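Local coordinates for protein 3-hydroxyacyl-thioester dehydratase Z (Mycobacterium tuberculosis, PDB 2C2I) that probably interconverts (3R)-3-hydroxyacyl-CoA and (2E)-enoyl-CoA by removing or adding water, working as a homodimer of hotdog-fold subunits, at residues 19-24 with 74-79. Numbering follows the deposited sequence.
Sequences GQSDWV and QHQMYT
Gly19 and Met77 bring the two backbones closest, their CA atoms 5.1 Å apart, and Ser21 and Gln76 follow with a CA separation of 5.5 Å. No backbone-to-backbone hydrogen bond joins 19-24 to 74-79, and side chains of the second segment bridge the gap. Gly19 has no side chain, and the side chain of Met77, present as selenomethionine, lies directly against its backbone.

Gln76 makes the polar link. Its chain runs extended beyond CG (chi2 -179°), which carries the amide to the backbone of Asp22, where Asp22 N donates to Gln76 OE1 at 2.7 Å. The N-H...O angle is 149°, and the donor lies nearly in line with the amide C=O. The same oxygen is flanked by Ser21 CB at 3.3 Å. The Asp22 and Gln76 side chains meet at a slant, carboxylate and amide planes 31° apart, with Asp22 OD2 3.5 Å from Gln76 OE1 and no hydrogen bond between the two groups. On the other end of the amide, Gln76 NE2 meets Val24 CG1 at 3.9 Å. Met77 supplies the apolar half: its SE lies 3.7 Å from Gly19 C, and its CG reaches the Gln20 backbone.

Within 19-24, Ser21 OG donates to Asp22 O at 2.7 Å, and it also pairs with Ala108 N. The contact thus fastens the segment that follows helix 70-75 to strand 17-25, outermost of the hotdog sheet within this chain. That strand is bonded to 105-119 through Gly19, Ser21 and Val24, while Val24 also packs on Arg72 and Leu73 of the helix.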
ATOM      1  N   GLY A  19     -11.361  -2.123  17.561  1.00 18.22           N
ATOM      2  CA  GLY A  19     -12.330  -1.061  17.353  1.00 17.17           C
ATOM      3  C   GLY A  19     -12.875  -0.899  15.951  1.00 16.76           C
ATOM      4  O   GLY A  19     -12.835  -1.828  15.113  1.00 16.37           O
ATOM      5  N   GLN A  20     -13.471   0.269  15.750  1.00 16.87           N
ATOM      6  CA  GLN A  20     -14.078   0.647  14.490  1.00 17.52           C
ATOM      7  C   GLN A  20     -13.862   2.143  14.298  1.00 17.50           C
ATOM      8  O   GLN A  20     -14.045   2.942  15.222  1.00 17.76           O
ATOM      9  CB  GLN A  20     -15.571   0.293  14.482  1.00 18.40           C
ATOM     10  CG  GLN A  20     -16.273   0.662  13.190  1.00 20.47           C
ATOM     11  CD  GLN A  20     -17.680   0.121  13.116  1.00 25.33           C
ATOM     12  OE1 GLN A  20     -18.568   0.594  13.812  1.00 26.52           O
ATOM     13  NE2 GLN A  20     -17.887  -0.875  12.267  1.00 27.06           N
ATOM     14  N   SER A  21     -13.457   2.530  13.098  1.00 16.92           N
ATOM     15  CA  SER A  21     -13.196   3.931  12.820  1.00 17.71           C
ATOM     16  C   SER A  21     -14.500   4.685  12.585  1.00 19.13           C
ATOM     17  O   SER A  21     -15.586   4.089  12.513  1.00 18.35           O
ATOM     18  CB  SER A  21     -12.317   4.064  11.575  1.00 16.98           C
ATOM     19  OG  SER A  21     -13.087   3.830  10.400  1.00 17.19           O
ATOM     20  N   ASP A  22     -14.375   5.992  12.421  1.00 20.64           N
ATOM     21  CA  ASP A  22     -15.455   6.810  11.887  1.00 22.81           C
ATOM     22  C   ASP A  22     -15.544   6.580  10.369  1.00 22.23           C
ATOM     23  O   ASP A  22     -14.657   5.964   9.764  1.00 21.43           O
ATOM     24  CB  ASP A  22     -15.189   8.300  12.162  1.00 24.54           C
ATOM     25  CG  ASP A  22     -14.777   8.586  13.612  1.00 29.43           C
ATOM     26  OD1 ASP A  22     -15.200   7.849  14.534  1.00 34.85           O
ATOM     27  OD2 ASP A  22     -14.030   9.570  13.832  1.00 34.57           O
ATOM     28  N   TRP A  23     -16.628   7.049   9.764  1.00 22.94           N
ATOM     29  CA  TRP A  23     -16.702   7.140   8.311  1.00 22.94           C
ATOM     30  C   TRP A  23     -15.767   8.270   7.856  1.00 22.71           C
ATOM     31  O   TRP A  23     -15.707   9.341   8.484  1.00 23.67           O
ATOM     32  CB  TRP A  23     -18.139   7.430   7.857  1.00 23.45           C
ATOM     33  CG  TRP A  23     -19.095   6.286   8.033  1.00 24.16           C
ATOM     34  CD1 TRP A  23     -20.079   6.157   9.001  1.00 24.20           C
ATOM     35  CD2 TRP A  23     -19.187   5.116   7.215  1.00 23.75           C
ATOM     36  NE1 TRP A  23     -20.757   4.973   8.828  1.00 24.90           N
ATOM     37  CE2 TRP A  23     -20.240   4.313   7.742  1.00 23.73           C
ATOM     38  CE3 TRP A  23     -18.485   4.660   6.097  1.00 22.26           C
ATOM     39  CZ2 TRP A  23     -20.597   3.081   7.179  1.00 24.31           C
ATOM     40  CZ3 TRP A  23     -18.844   3.436   5.540  1.00 22.23           C
ATOM     41  CH2 TRP A  23     -19.892   2.659   6.083  1.00 23.57           C
ATOM     42  N   VAL A  24     -15.026   8.025   6.780  1.00 22.13           N
ATOM     43  CA  VAL A  24     -14.215   9.060   6.147  1.00 22.40           C
ATOM     44  C   VAL A  24     -14.582   9.111   4.674  1.00 22.29           C
ATOM     45  O   VAL A  24     -14.812   8.071   4.049  1.00 22.33           O
ATOM     46  CB  VAL A  24     -12.662   8.879   6.350  1.00 22.30           C
ATOM     47  CG1 VAL A  24     -12.305   8.572   7.807  1.00 22.33           C
ATOM     48  CG2 VAL A  24     -12.077   7.847   5.413  1.00 22.05           C
ATOM     49  N   GLN A  74      -6.966   3.237  11.958  1.00 13.82           N
ATOM     50  CA  GLN A  74      -6.573   2.561  13.207  1.00 14.29           C
ATOM     51  C   GLN A  74      -6.242   3.567  14.324  1.00 15.26           C
ATOM     52  O   GLN A  74      -6.540   3.316  15.476  1.00 14.09           O
ATOM     53  CB  GLN A  74      -5.427   1.581  12.956  1.00 13.34           C
ATOM     54  CG  GLN A  74      -5.882   0.370  12.122  1.00 12.71           C
ATOM     55  CD  GLN A  74      -4.740  -0.451  11.550  1.00 14.09           C
ATOM     56  OE1 GLN A  74      -3.570  -0.150  11.765  1.00 12.57           O
ATOM     57  NE2 GLN A  74      -5.087  -1.494  10.797  1.00 12.61           N
ATOM     58  N   HIS A  75      -5.705   4.733  13.960  1.00 16.59           N
ATOM     59  CA  HIS A  75      -5.435   5.804  14.942  1.00 18.69           C
ATOM     60  C   HIS A  75      -6.731   6.320  15.596  1.00 19.05           C
ATOM     61  O   HIS A  75      -6.718   6.732  16.765  1.00 19.83           O
ATOM     62  CB  HIS A  75      -4.659   6.950  14.278  1.00 19.52           C
ATOM     63  CG  HIS A  75      -4.224   8.028  15.223  1.00 24.37           C
ATOM     64  ND1 HIS A  75      -3.075   7.931  15.980  1.00 28.93           N
ATOM     65  CD2 HIS A  75      -4.765   9.235  15.516  1.00 28.75           C
ATOM     66  CE1 HIS A  75      -2.928   9.027  16.704  1.00 29.96           C
ATOM     67  NE2 HIS A  75      -3.941   9.833  16.444  1.00 31.18           N
ATOM     68  N   GLN A  76      -7.839   6.262  14.852  1.00 18.90           N
ATOM     69  CA  GLN A  76      -9.169   6.590  15.355  1.00 19.89           C
ATOM     70  C   GLN A  76      -9.670   5.535  16.353  1.00 20.47           C
ATOM     71  O   GLN A  76     -10.563   5.820  17.165  1.00 20.24           O
ATOM     72  CB  GLN A  76     -10.185   6.717  14.207  1.00 20.38           C
ATOM     73  CG  GLN A  76     -10.012   7.965  13.338  1.00 21.31           C
ATOM     74  CD  GLN A  76     -11.047   8.076  12.238  1.00 21.16           C
ATOM     75  OE1 GLN A  76     -11.980   7.277  12.155  1.00 24.78           O
ATOM     76  NE2 GLN A  76     -10.897   9.080  11.395  1.00 26.00           N
HETATM   77  N   MSE A  77      -9.088   4.335  16.294  1.00 19.28           N
HETATM   78  CA  MSE A  77      -9.515   3.205  17.141  1.00 20.64           C
HETATM   79  C   MSE A  77      -8.764   3.059  18.461  1.00 21.22           C
HETATM   80  O   MSE A  77      -9.372   2.755  19.486  1.00 22.14           O
HETATM   81  CB  MSE A  77      -9.369   1.895  16.373  1.00 20.13           C
HETATM   82  CG  MSE A  77     -10.111   1.840  15.059  1.00 19.91           C
HETATM   83 SE   MSE A  77      -9.706   0.126  14.261  1.00 19.89          SE
HETATM   84  CE  MSE A  77     -10.093   0.486  12.465  1.00 20.19           C
ATOM     85  N   TYR A  78      -7.440   3.206  18.430  1.00 21.08           N
ATOM     86  CA  TYR A  78      -6.599   2.954  19.618  1.00 21.94           C
ATOM     87  C   TYR A  78      -5.282   3.667  19.490  1.00 21.83           C
ATOM     88  O   TYR A  78      -4.882   4.069  18.388  1.00 20.93           O
ATOM     89  CB  TYR A  78      -6.343   1.448  19.854  1.00 21.62           C
ATOM     90  CG  TYR A  78      -5.659   0.746  18.701  1.00 22.21           C
ATOM     91  CD1 TYR A  78      -4.280   0.532  18.695  1.00 21.49           C
ATOM     92  CD2 TYR A  78      -6.395   0.312  17.611  1.00 21.36           C
ATOM     93  CE1 TYR A  78      -3.660  -0.106  17.608  1.00 23.27           C
ATOM     94  CE2 TYR A  78      -5.793  -0.314  16.530  1.00 22.93           C
ATOM     95  CZ  TYR A  78      -4.442  -0.518  16.528  1.00 22.46           C
ATOM     96  OH  TYR A  78      -3.891  -1.159  15.433  1.00 24.69           O
ATOM     97  N   THR A  79      -4.619   3.851  20.628  1.00 22.00           N
ATOM     98  CA  THR A  79      -3.241   4.294  20.631  1.00 23.05           C
ATOM     99  C   THR A  79      -2.467   3.435  21.619  1.00 22.01           C
ATOM    100  O   THR A  79      -3.060   2.794  22.481  1.00 21.80           O
ATOM    101  CB  THR A  79      -3.096   5.775  21.020  1.00 23.79           C
ATOM    102  OG1 THR A  79      -3.623   5.970  22.330  1.00 26.09           O
ATOM    103  CG2 THR A  79      -3.848   6.683  20.020  1.00 26.63           C
TER